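Fucose-specific lectin (Aleuria aurantia, PDB 6GKE) binds L-fucose on glycans, preferring alpha-1,6-linked core fucose, through five sites set between the blades of a six-bladed beta-propeller. Local coordinates at residues A[157-162]-A[197-202]; A[179-184]-A[189-194]; A[202-207]-A[243-248]. The protein carries 1 engineered substitution. All blocks are in the same frame, centred on the assembly; numbering follows the deposited sequence. Where two conformers were deposited one is given.

Interaction 1 of 3, residues A[157-162]-A[197-202]; sequences ASFGST and NSWYVG. With FUC (alpha-L-fucopyranose), chain E; FUC (alpha-L-fucopyranose), chain F.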
loop_
_atom_site.group_PDB
_atom_site.type_symbol
_atom_site.label_atom_id
_atom_site.label_comp_id
_atom_site.label_asym_id
_atom_site.label_seq_id
_atom_site.Cartn_x
_atom_site.Cartn_y
_atom_site.Cartn_z
ATOM N N ALA A 157 27.902 -1.225 -21.168
ATOM C CA ALA A 157 28.757 -0.474 -20.270
ATOM C C ALA A 157 28.354 -0.671 -18.804
ATOM O O ALA A 157 27.282 -1.178 -18.479
ATOM C CB ALA A 157 28.705 0.991 -20.637
ATOM N N SER A 158 29.264 -0.232 -17.931
ATOM C CA SER A 158 28.928 0.018 -16.545
ATOM C C SER A 158 29.595 1.327 -16.117
ATOM O O SER A 158 30.692 1.659 -16.549
ATOM C CB SER A 158 29.293 -1.129 -15.648
ATOM O OG SER A 158 30.696 -1.221 -15.515
ATOM N N PHE A 159 28.858 2.092 -15.308
ATOM C CA PHE A 159 29.270 3.445 -14.959
ATOM C C PHE A 159 28.523 3.919 -13.717
ATOM O O PHE A 159 27.478 3.385 -13.363
ATOM C CB PHE A 159 29.028 4.412 -16.124
ATOM C CG PHE A 159 27.628 4.389 -16.687
ATOM C CD1 PHE A 159 26.593 5.088 -16.080
ATOM C CD2 PHE A 159 27.347 3.662 -17.832
ATOM C CE1 PHE A 159 25.309 5.048 -16.604
ATOM C CE2 PHE A 159 26.064 3.626 -18.356
ATOM C CZ PHE A 159 25.047 4.313 -17.736
ATOM N N GLY A 160 29.081 4.942 -13.070
ATOM C CA GLY A 160 28.417 5.615 -11.979
ATOM C C GLY A 160 28.700 4.969 -10.637
ATOM O O GLY A 160 29.121 3.822 -10.544
ATOM N N SER A 161 28.423 5.742 -9.590
ATOM C CA SER A 161 28.474 5.301 -8.208
ATOM C C SER A 161 27.268 5.907 -7.489
ATOM O O SER A 161 27.201 7.129 -7.334
ATOM C CB SER A 161 29.769 5.706 -7.573
ATOM O OG SER A 161 29.850 5.265 -6.229
ATOM N N THR A 162 26.305 5.062 -7.098
ATOM C CA THR A 162 24.946 5.549 -6.865
ATOM C C THR A 162 24.513 5.379 -5.410
ATOM O O THR A 162 25.066 4.587 -4.646
ATOM C CB THR A 162 23.934 4.840 -7.777
ATOM O OG1 THR A 162 23.653 3.534 -7.279
ATOM C CG2 THR A 162 24.411 4.730 -9.208
ATOM N N ASN A 197 31.089 7.108 -29.689
ATOM C CA ASN A 197 32.027 6.002 -29.525
ATOM C C ASN A 197 32.466 5.807 -28.067
ATOM O O ASN A 197 33.342 4.989 -27.805
ATOM C CB ASN A 197 33.269 6.224 -30.393
ATOM C CG ASN A 197 34.052 7.468 -30.022
ATOM O OD1 ASN A 197 33.660 8.235 -29.140
ATOM N ND2 ASN A 197 35.171 7.678 -30.697
ATOM N N SER A 198 31.883 6.555 -27.124
ATOM C CA SER A 198 32.353 6.510 -25.744
ATOM C C SER A 198 31.314 7.127 -24.810
ATOM O O SER A 198 30.522 7.978 -25.209
ATOM C CB SER A 198 33.665 7.235 -25.596
ATOM O OG SER A 198 33.509 8.595 -25.963
ATOM N N TRP A 199 31.355 6.690 -23.551
ATOM C CA TRP A 199 30.594 7.300 -22.476
ATOM C C TRP A 199 31.408 8.424 -21.838
ATOM O O TRP A 199 32.608 8.272 -21.603
ATOM C CB TRP A 199 30.209 6.269 -21.412
ATOM C CG TRP A 199 29.138 5.328 -21.854
ATOM C CD1 TRP A 199 29.296 4.071 -22.356
ATOM C CD2 TRP A 199 27.725 5.583 -21.839
ATOM N NE1 TRP A 199 28.077 3.530 -22.658
ATOM C CE2 TRP A 199 27.094 4.439 -22.369
ATOM C CE3 TRP A 199 26.934 6.664 -21.440
ATOM C CZ2 TRP A 199 25.709 4.344 -22.495
ATOM C CZ3 TRP A 199 25.566 6.573 -21.570
ATOM C CH2 TRP A 199 24.962 5.426 -22.088
ATOM N N TYR A 200 30.728 9.516 -21.487
ATOM C CA TYR A 200 31.376 10.598 -20.770
ATOM C C TYR A 200 30.402 11.217 -19.767
ATOM O O TYR A 200 29.182 11.114 -19.894
ATOM C CB TYR A 200 31.934 11.644 -21.737
ATOM C CG TYR A 200 30.913 12.416 -22.534
ATOM C CD1 TYR A 200 30.360 13.589 -22.045
ATOM C CD2 TYR A 200 30.520 11.989 -23.790
ATOM C CE1 TYR A 200 29.453 14.324 -22.790
ATOM C CE2 TYR A 200 29.604 12.706 -24.544
ATOM C CZ TYR A 200 29.066 13.878 -24.041
ATOM O OH TYR A 200 28.163 14.609 -24.762
ATOM N N VAL A 201 30.977 11.872 -18.759
ATOM C CA VAL A 201 30.199 12.510 -17.706
ATOM C C VAL A 201 29.561 13.786 -18.266
ATOM O O VAL A 201 30.249 14.649 -18.799
ATOM C CB VAL A 201 31.075 12.806 -16.476
ATOM C CG1 VAL A 201 30.321 13.609 -15.428
ATOM C CG2 VAL A 201 31.642 11.530 -15.876
ATOM N N GLY A 202 28.239 13.889 -18.128
ATOM C CA GLY A 202 27.498 15.037 -18.618
ATOM C C GLY A 202 27.576 16.227 -17.677
ATOM O O GLY A 202 27.970 16.125 -16.511
HETATM C C1 FUC E . 26.979 -0.061 -27.769
HETATM C C2 FUC E . 27.157 -0.182 -26.260
HETATM C C3 FUC E . 27.355 1.220 -25.666
HETATM C C4 FUC E . 26.198 2.137 -26.071
HETATM C C5 FUC E . 26.180 2.200 -27.592
HETATM C C6 FUC E . 25.106 3.125 -28.126
HETATM O O1 FUC E . 28.239 0.318 -28.318
HETATM O O2 FUC E . 28.264 -1.058 -25.968
HETATM O O3 FUC E . 27.509 1.150 -24.249
HETATM O O4 FUC E . 24.933 1.626 -25.644
HETATM O O5 FUC E . 25.957 0.889 -28.114
HETATM C C1 FUC F . 26.049 17.248 -23.316
HETATM C C2 FUC F . 25.711 17.202 -21.834
HETATM C C3 FUC F . 24.500 18.088 -21.540
HETATM C C4 FUC F . 23.331 17.663 -22.428
HETATM C C5 FUC F . 23.759 17.796 -23.884
HETATM C C6 FUC F . 22.666 17.379 -24.858
HETATM O O1 FUC F . 26.543 18.551 -23.594
HETATM O O2 FUC F . 26.857 17.609 -21.070
HETATM O O3 FUC F . 24.183 18.064 -20.148
HETATM O O4 FUC F . 22.974 16.298 -22.203
HETATM O O5 FUC F . 24.899 16.955 -24.116
#

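Interaction 2 of 3, residues A[179-184]-A[189-194]; sequences RIYYQA and IREHCW. With FUC (alpha-L-fucopyranose), chain F; FUC (alpha-L-fucopyranose), chain E.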
loop_
_atom_site.group_PDB
_atom_site.type_symbol
_atom_site.label_atom_id
_atom_site.label_comp_id
_atom_site.label_asym_id
_atom_site.label_seq_id
_atom_site.Cartn_x
_atom_site.Cartn_y
_atom_site.Cartn_z
ATOM N N ARG A 179 21.312 9.584 -23.061
ATOM C CA ARG A 179 21.524 10.292 -21.812
ATOM C C ARG A 179 20.867 9.495 -20.685
ATOM O O ARG A 179 19.685 9.144 -20.766
ATOM C CB ARG A 179 20.959 11.714 -21.864
ATOM C CG ARG A 179 21.626 12.623 -22.890
ATOM C CD ARG A 179 23.088 12.917 -22.583
ATOM N NE ARG A 179 23.695 13.844 -23.531
ATOM C CZ ARG A 179 24.288 13.499 -24.674
ATOM N NH1 ARG A 179 24.335 12.234 -25.068
ATOM N NH2 ARG A 179 24.842 14.436 -25.427
ATOM N N ILE A 180 21.662 9.217 -19.650
ATOM C CA ILE A 180 21.255 8.411 -18.502
ATOM C C ILE A 180 21.385 9.279 -17.253
ATOM O O ILE A 180 22.419 9.914 -17.052
ATOM C CB ILE A 180 22.122 7.142 -18.369
ATOM C CG1 ILE A 180 22.281 6.394 -19.699
ATOM C CG2 ILE A 180 21.587 6.260 -17.249
ATOM C CD1 ILE A 180 20.991 5.936 -20.347
ATOM N N TYR A 181 20.329 9.291 -16.436
ATOM C CA TYR A 181 20.241 10.111 -15.232
ATOM C C TYR A 181 20.089 9.185 -14.031
ATOM O O TYR A 181 19.333 8.226 -14.066
ATOM C CB TYR A 181 19.073 11.098 -15.333
ATOM C CG TYR A 181 19.233 12.002 -16.521
ATOM C CD1 TYR A 181 20.001 13.150 -16.444
ATOM C CD2 TYR A 181 18.720 11.646 -17.755
ATOM C CE1 TYR A 181 20.235 13.937 -17.558
ATOM C CE2 TYR A 181 18.941 12.422 -18.879
ATOM C CZ TYR A 181 19.711 13.567 -18.785
ATOM O OH TYR A 181 19.956 14.311 -19.908
ATOM N N TYR A 182 20.823 9.486 -12.963
ATOM C CA TYR A 182 20.822 8.643 -11.771
ATOM C C TYR A 182 21.210 9.512 -10.579
ATOM O O TYR A 182 21.673 10.626 -10.766
ATOM C CB TYR A 182 21.791 7.473 -11.953
ATOM C CG TYR A 182 23.223 7.911 -12.133
ATOM C CD1 TYR A 182 23.714 8.284 -13.373
ATOM C CD2 TYR A 182 24.074 8.012 -11.047
ATOM C CE1 TYR A 182 25.015 8.729 -13.533
ATOM C CE2 TYR A 182 25.382 8.444 -11.189
ATOM C CZ TYR A 182 25.854 8.810 -12.436
ATOM O OH TYR A 182 27.141 9.249 -12.561
ATOM N N GLN A 183 21.041 8.988 -9.364
ATOM C CA GLN A 183 21.384 9.741 -8.174
ATOM C C GLN A 183 22.672 9.165 -7.585
ATOM O O GLN A 183 22.731 7.998 -7.204
ATOM C CB GLN A 183 20.235 9.715 -7.170
ATOM C CG GLN A 183 20.474 10.629 -5.973
ATOM C CD GLN A 183 19.241 10.772 -5.117
ATOM O OE1 GLN A 183 18.506 9.812 -4.897
ATOM N NE2 GLN A 183 19.016 11.970 -4.604
ATOM N N ALA A 184 23.708 10.010 -7.543
ATOM C CA ALA A 184 25.021 9.618 -7.059
ATOM C C ALA A 184 25.044 9.662 -5.532
ATOM O O ALA A 184 24.105 10.138 -4.895
ATOM C CB ALA A 184 26.069 10.525 -7.652
ATOM N N ILE A 189 21.580 14.302 -8.551
ATOM C CA ILE A 189 21.267 13.717 -9.850
ATOM C C ILE A 189 22.437 14.054 -10.772
ATOM O O ILE A 189 22.835 15.216 -10.844
ATOM C CB ILE A 189 19.949 14.241 -10.460
ATOM C CG1 ILE A 189 18.816 14.382 -9.440
ATOM C CG2 ILE A 189 19.532 13.353 -11.626
ATOM C CD1 ILE A 189 18.383 13.074 -8.847
ATOM N N ARG A 190 22.967 13.042 -11.461
ATOM C CA ARG A 190 24.060 13.193 -12.405
ATOM C C ARG A 190 23.639 12.579 -13.741
ATOM O O ARG A 190 22.605 11.930 -13.842
ATOM C CB ARG A 190 25.316 12.498 -11.874
ATOM C CG ARG A 190 25.826 13.027 -10.545
ATOM C CD ARG A 190 26.499 14.375 -10.668
ATOM N NE ARG A 190 27.121 14.752 -9.409
ATOM C CZ ARG A 190 27.804 15.873 -9.211
ATOM N NH1 ARG A 190 28.004 16.720 -10.208
ATOM N NH2 ARG A 190 28.274 16.136 -8.002
ATOM N N GLU A 191 24.482 12.796 -14.751
ATOM C CA GLU A 191 24.176 12.479 -16.132
ATOM C C GLU A 191 25.379 11.772 -16.754
ATOM O O GLU A 191 26.505 12.234 -16.608
ATOM C CB GLU A 191 23.879 13.783 -16.873
ATOM C CG GLU A 191 23.558 13.640 -18.348
ATOM C CD GLU A 191 23.463 14.985 -19.049
ATOM O OE1 GLU A 191 24.388 15.801 -18.855
ATOM O OE2 GLU A 191 22.485 15.214 -19.799
ATOM N N HIS A 192 25.118 10.680 -17.479
ATOM C CA HIS A 192 26.141 9.987 -18.264
ATOM C C HIS A 192 25.683 9.995 -19.722
ATOM O O HIS A 192 24.497 9.824 -19.994
ATOM C CB HIS A 192 26.408 8.574 -17.722
ATOM C CG HIS A 192 27.858 8.221 -17.682
ATOM N ND1 HIS A 192 28.758 8.942 -16.926
ATOM C CD2 HIS A 192 28.555 7.228 -18.278
ATOM C CE1 HIS A 192 29.954 8.409 -17.071
ATOM N NE2 HIS A 192 29.861 7.362 -17.901
ATOM N N CYS A 193 26.636 10.194 -20.638
ATOM C CA CYS A 193 26.330 10.533 -22.018
ATOM C C CYS A 193 27.071 9.630 -23.001
ATOM O O CYS A 193 28.253 9.376 -22.824
ATOM C CB CYS A 193 26.787 11.947 -22.344
ATOM S SG CYS A 193 26.222 13.215 -21.185
ATOM N N TRP A 194 26.383 9.256 -24.081
ATOM C CA TRP A 194 26.991 8.618 -25.235
ATOM C C TRP A 194 26.561 9.387 -26.479
ATOM O O TRP A 194 25.372 9.509 -26.715
ATOM C CB TRP A 194 26.561 7.151 -25.352
ATOM C CG TRP A 194 27.104 6.447 -26.559
ATOM C CD1 TRP A 194 26.692 6.564 -27.855
ATOM C CD2 TRP A 194 28.171 5.484 -26.575
ATOM N NE1 TRP A 194 27.439 5.758 -28.673
ATOM C CE2 TRP A 194 28.343 5.067 -27.911
ATOM C CE3 TRP A 194 28.981 4.922 -25.583
ATOM C CZ2 TRP A 194 29.293 4.113 -28.275
ATOM C CZ3 TRP A 194 29.915 3.977 -25.943
ATOM C CH2 TRP A 194 30.068 3.580 -27.272
HETATM C C1 FUC F . 26.049 17.248 -23.316
HETATM C C2 FUC F . 25.711 17.202 -21.834
HETATM C C3 FUC F . 24.500 18.088 -21.540
HETATM C C4 FUC F . 23.331 17.663 -22.428
HETATM C C5 FUC F . 23.759 17.796 -23.884
HETATM C C6 FUC F . 22.666 17.379 -24.858
HETATM O O1 FUC F . 26.543 18.551 -23.594
HETATM O O2 FUC F . 26.857 17.609 -21.070
HETATM O O3 FUC F . 24.183 18.064 -20.148
HETATM O O4 FUC F . 22.974 16.298 -22.203
HETATM O O5 FUC F . 24.899 16.955 -24.116
HETATM C C1 FUC E . 26.979 -0.061 -27.769
HETATM C C2 FUC E . 27.157 -0.182 -26.260
HETATM C C3 FUC E . 27.355 1.220 -25.666
HETATM C C4 FUC E . 26.198 2.137 -26.071
HETATM C C5 FUC E . 26.180 2.200 -27.592
HETATM C C6 FUC E . 25.106 3.125 -28.126
HETATM O O1 FUC E . 28.239 0.318 -28.318
HETATM O O2 FUC E . 28.264 -1.058 -25.968
HETATM O O3 FUC E . 27.509 1.150 -24.249
HETATM O O4 FUC E . 24.933 1.626 -25.644
HETATM O O5 FUC E . 25.957 0.889 -28.114
HETATM O O HOH W 1 27.932 10.572 -14.782
#

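Interaction 3 of 3, residues A[202-207]-A[243-248]; sequences GGFSAS and GSWNTP. With FUC (alpha-L-fucopyranose), chain F.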
loop_
_atom_site.group_PDB
_atom_site.type_symbol
_atom_site.label_atom_id
_atom_site.label_comp_id
_atom_site.label_asym_id
_atom_site.label_seq_id
_atom_site.Cartn_x
_atom_site.Cartn_y
_atom_site.Cartn_z
ATOM N N GLY A 202 28.239 13.889 -18.128
ATOM C CA GLY A 202 27.498 15.037 -18.618
ATOM C C GLY A 202 27.576 16.227 -17.677
ATOM O O GLY A 202 27.970 16.125 -16.511
ATOM N N GLY A 203 27.150 17.377 -18.203
ATOM C CA GLY A 203 27.198 18.630 -17.464
ATOM C C GLY A 203 26.045 18.818 -16.484
ATOM O O GLY A 203 26.126 19.677 -15.614
ATOM N N PHE A 204 24.965 18.041 -16.611
ATOM C CA PHE A 204 23.795 18.225 -15.761
ATOM C C PHE A 204 24.059 17.704 -14.345
ATOM O O PHE A 204 24.530 16.593 -14.170
ATOM C CB PHE A 204 22.582 17.471 -16.302
ATOM C CG PHE A 204 21.395 17.556 -15.379
ATOM C CD1 PHE A 204 20.745 18.766 -15.199
ATOM C CD2 PHE A 204 20.966 16.458 -14.647
ATOM C CE1 PHE A 204 19.674 18.871 -14.329
ATOM C CE2 PHE A 204 19.892 16.568 -13.776
ATOM C CZ PHE A 204 19.247 17.771 -13.627
ATOM N N SER A 205 23.658 18.481 -13.335
ATOM C CA SER A 205 23.548 17.961 -11.981
ATOM C C SER A 205 22.506 18.770 -11.210
ATOM O O SER A 205 22.276 19.939 -11.491
ATOM C CB SER A 205 24.877 17.934 -11.260
ATOM O OG SER A 205 25.337 19.241 -10.968
ATOM N N ALA A 206 21.889 18.120 -10.222
ATOM C CA ALA A 206 20.897 18.777 -9.382
ATOM C C ALA A 206 20.777 18.048 -8.048
ATOM O O ALA A 206 20.638 16.830 -8.011
ATOM C CB ALA A 206 19.555 18.797 -10.071
ATOM N N SER A 207 20.771 18.808 -6.954
ATOM C CA SER A 207 20.492 18.259 -5.629
ATOM C C SER A 207 19.046 17.756 -5.573
ATOM O O SER A 207 18.135 18.409 -6.074
ATOM C CB SER A 207 20.737 19.283 -4.556
ATOM O OG SER A 207 22.115 19.607 -4.472
ATOM N N GLY A 243 19.222 23.596 -24.827
ATOM C CA GLY A 243 20.512 24.144 -25.240
ATOM C C GLY A 243 21.392 24.406 -24.032
ATOM O O GLY A 243 22.617 24.359 -24.117
ATOM N N SER A 244 20.726 24.751 -22.925
ATOM C CA SER A 244 21.312 24.802 -21.597
ATOM C C SER A 244 20.275 24.269 -20.607
ATOM O O SER A 244 19.101 24.153 -20.946
ATOM C CB SER A 244 21.753 26.199 -21.243
ATOM O OG SER A 244 20.631 27.058 -21.107
ATOM N N TRP A 245 20.728 23.927 -19.399
ATOM C CA TRP A 245 19.842 23.464 -18.345
ATOM C C TRP A 245 19.305 24.658 -17.563
ATOM O O TRP A 245 20.053 25.582 -17.239
ATOM C CB TRP A 245 20.562 22.497 -17.406
ATOM C CG TRP A 245 20.870 21.189 -18.054
ATOM C CD1 TRP A 245 22.055 20.809 -18.610
ATOM C CD2 TRP A 245 19.964 20.090 -18.244
ATOM N NE1 TRP A 245 21.952 19.548 -19.128
ATOM C CE2 TRP A 245 20.684 19.081 -18.917
ATOM C CE3 TRP A 245 18.629 19.849 -17.899
ATOM C CZ2 TRP A 245 20.112 17.853 -19.241
ATOM C CZ3 TRP A 245 18.067 18.635 -18.219
ATOM C CH2 TRP A 245 18.798 17.651 -18.886
ATOM N N ASN A 246 18.013 24.605 -17.244
ATOM C CA ASN A 246 17.403 25.594 -16.376
ATOM C C ASN A 246 17.628 25.198 -14.912
ATOM O O ASN A 246 18.200 24.154 -14.599
ATOM C CB ASN A 246 15.917 25.780 -16.698
ATOM C CG ASN A 246 15.048 24.612 -16.281
ATOM O OD1 ASN A 246 15.549 23.547 -15.910
ATOM N ND2 ASN A 246 13.740 24.803 -16.338
ATOM N N THR A 247 17.174 26.068 -14.011
ATOM C CA THR A 247 17.055 25.736 -12.608
ATOM C C THR A 247 15.851 24.814 -12.456
ATOM O O THR A 247 14.769 25.131 -12.940
ATOM C CB THR A 247 16.911 27.003 -11.757
ATOM O OG1 THR A 247 18.056 27.817 -12.002
ATOM C CG2 THR A 247 16.789 26.718 -10.276
ATOM N N PRO A 248 15.976 23.640 -11.801
ATOM C CA PRO A 248 14.823 22.757 -11.657
ATOM C C PRO A 248 13.665 23.483 -10.962
ATOM O O PRO A 248 13.893 24.315 -10.083
ATOM C CB PRO A 248 15.355 21.598 -10.808
ATOM C CG PRO A 248 16.839 21.594 -11.090
ATOM C CD PRO A 248 17.196 23.061 -11.215
HETATM C C1 FUC F . 26.049 17.248 -23.316
HETATM C C2 FUC F . 25.711 17.202 -21.834
HETATM C C3 FUC F . 24.500 18.088 -21.540
HETATM C C4 FUC F . 23.331 17.663 -22.428
HETATM C C5 FUC F . 23.759 17.796 -23.884
HETATM C C6 FUC F . 22.666 17.379 -24.858
HETATM O O1 FUC F . 26.543 18.551 -23.594
HETATM O O2 FUC F . 26.857 17.609 -21.070
HETATM O O3 FUC F . 24.183 18.064 -20.148
HETATM O O4 FUC F . 22.974 16.298 -22.203
HETATM O O5 FUC F . 24.899 16.955 -24.116
#

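Interaction 1 of 3, residues A[157-162]-A[197-202]
A157 and F159 both press on the indole of W199, and that one side chain carries the whole contact. The tight spot is at the pyrrole end, where A157 CB lies 3.3 Å from W199 NE1. Further along, F159 CE2 sits over the centre of one indole face, 4.2 Å from W199 CZ2. The two aromatic planes are inclined at 33°, an oblique pair. W199 reaches this place because its CG stands anti to its own carbonyl carbon (chi1 -73°), throwing the indole across to strand 153-162. No hydrogen bond joins the segments, whose backbones stay well apart, 8.3 Å between the CA atoms of A157 and W199. The other side is looser: S158 turns its exposed side chain away from strand 199-207. W199 NE1 donates to O3 of the chain E fucose at 2.9 Å, nearly straight at 162° and in the ring plane. E146 and R131 also bind this fucose, and E146 accepts a bond from A157 N as well. Apolar packing thus helps hold the indole between blades, consistent with its N-H being turned to fucose.

Interaction 2 of 3, residues A[179-184]-A[189-194]
The guanidinium of R179 has C193 over one face, its CB 3.5 Å above the plane toward the rim, while its edge serves the chain F fucose. C193 SG also packs on the chain, 3.4 Å from R179 CD. R179 NE donates to the sugar's O4 at 2.9 Å and NH2 to O5 at 2.8 Å; NH1 makes a weak bond to W194 O, and D195 adds a salt bridge at NH2. E191 comes from the neighbouring strand with its carboxylate turned 84° from the guanidinium, accepting O3 of the fucose on OE1 at 2.6 Å and O4 on OE2. OE2 is gripped again, on its anti side, by Y181 OH at 2.7 Å, a second-shell bond that, with F204 N on OE1, probably helps fix the carboxylate's rotation. E191 can reach the sugar because its CG is anti to N (chi1 179°) and the chain runs on extended. On the opposite face of the sheet, R190 crosses the Y182 ring obliquely, its CB making an off-centre CH-pi contact. At the ring's edge, a water links Y182 OH, E191 O and H192 ND1. The W194 ring carries the chain E sugar over one face, with C6 3.6 Å from NE1. The backbones form a regular antiparallel hairpin: I180 pairs with H192 and Y182 with R190, each by two hydrogen bonds. These are the blade's two middle strands. Strand 168-174 flanks 177-183, strand 199-207 flanks 188-194, and Y181 reaches I225 and V227 on strand 224-230 of the next blade.

Interaction 3 of 3, residues A[202-207]-A[243-248]
F204 and W245 have CA atoms 7.1 Å apart, on backbones that run in nearly the same direction, 16° apart from F204-A206 to W245-P248, with no hydrogen bond between them. F204 has CG anti to its backbone N (chi1 175°), which lays the side chain over one face of the W245 indole, the two crossing at about a right angle. F204 CD1 stands above the centre of that face, 3.4 Å from W245 CD2. Closer to the backbone, F204 CB makes a CH-pi contact with the five-membered ring, 3.8 Å from its centroid. The phenyl plane is tilted 41° from the indole, so the two rings overlap obliquely. Further along, A206 CB meets P248 CG at 4.0 Å, a small apolar touch at the margin. The sugar-facing end is polar: W245 NE1 donates to O3 of the chain F fucose at 2.9 Å, almost straight and in the indole plane, while G203 N donates to O2 at 2.9 Å. F204 covers one face of the ring and, with I225, V227 and A239, probably helps hold it in place. F204 N is itself bonded to E191 OE1, tying this segment to the carboxylate that holds the sugar. In the propeller, 202-207 lies on the broken outer strand 199-207 of one blade, and 243-248 is the loop between strands 236-241 and 249-251 of the next. Strand 224-230 underlies the junction, with I225 and V227 against W245 and W229 against both A206 and P248.

Overall arrangement
Interaction 2 is the middle of the blade, and interactions 1 and 3 are its joints with the blades before and after. Interactions 1 and 2 have centres about 8 Å apart, 2 and 3 about 11 Å, and 1 and 3 about 17 Å, the last pair sharing G202 on strand 199-207. Backbone bonds from Y200 O to C193 N and from G202 N to E191 O, both 2.8 Å, fasten this outer strand to the hairpin. Each joint holds a fucose: W199 and W194 attend the chain E sugar, while R179, E191, G203 and W245 gather round chain F. The same tryptophan-to-O3 hydrogen bond thus recurs at two neighbouring inter-blade sites.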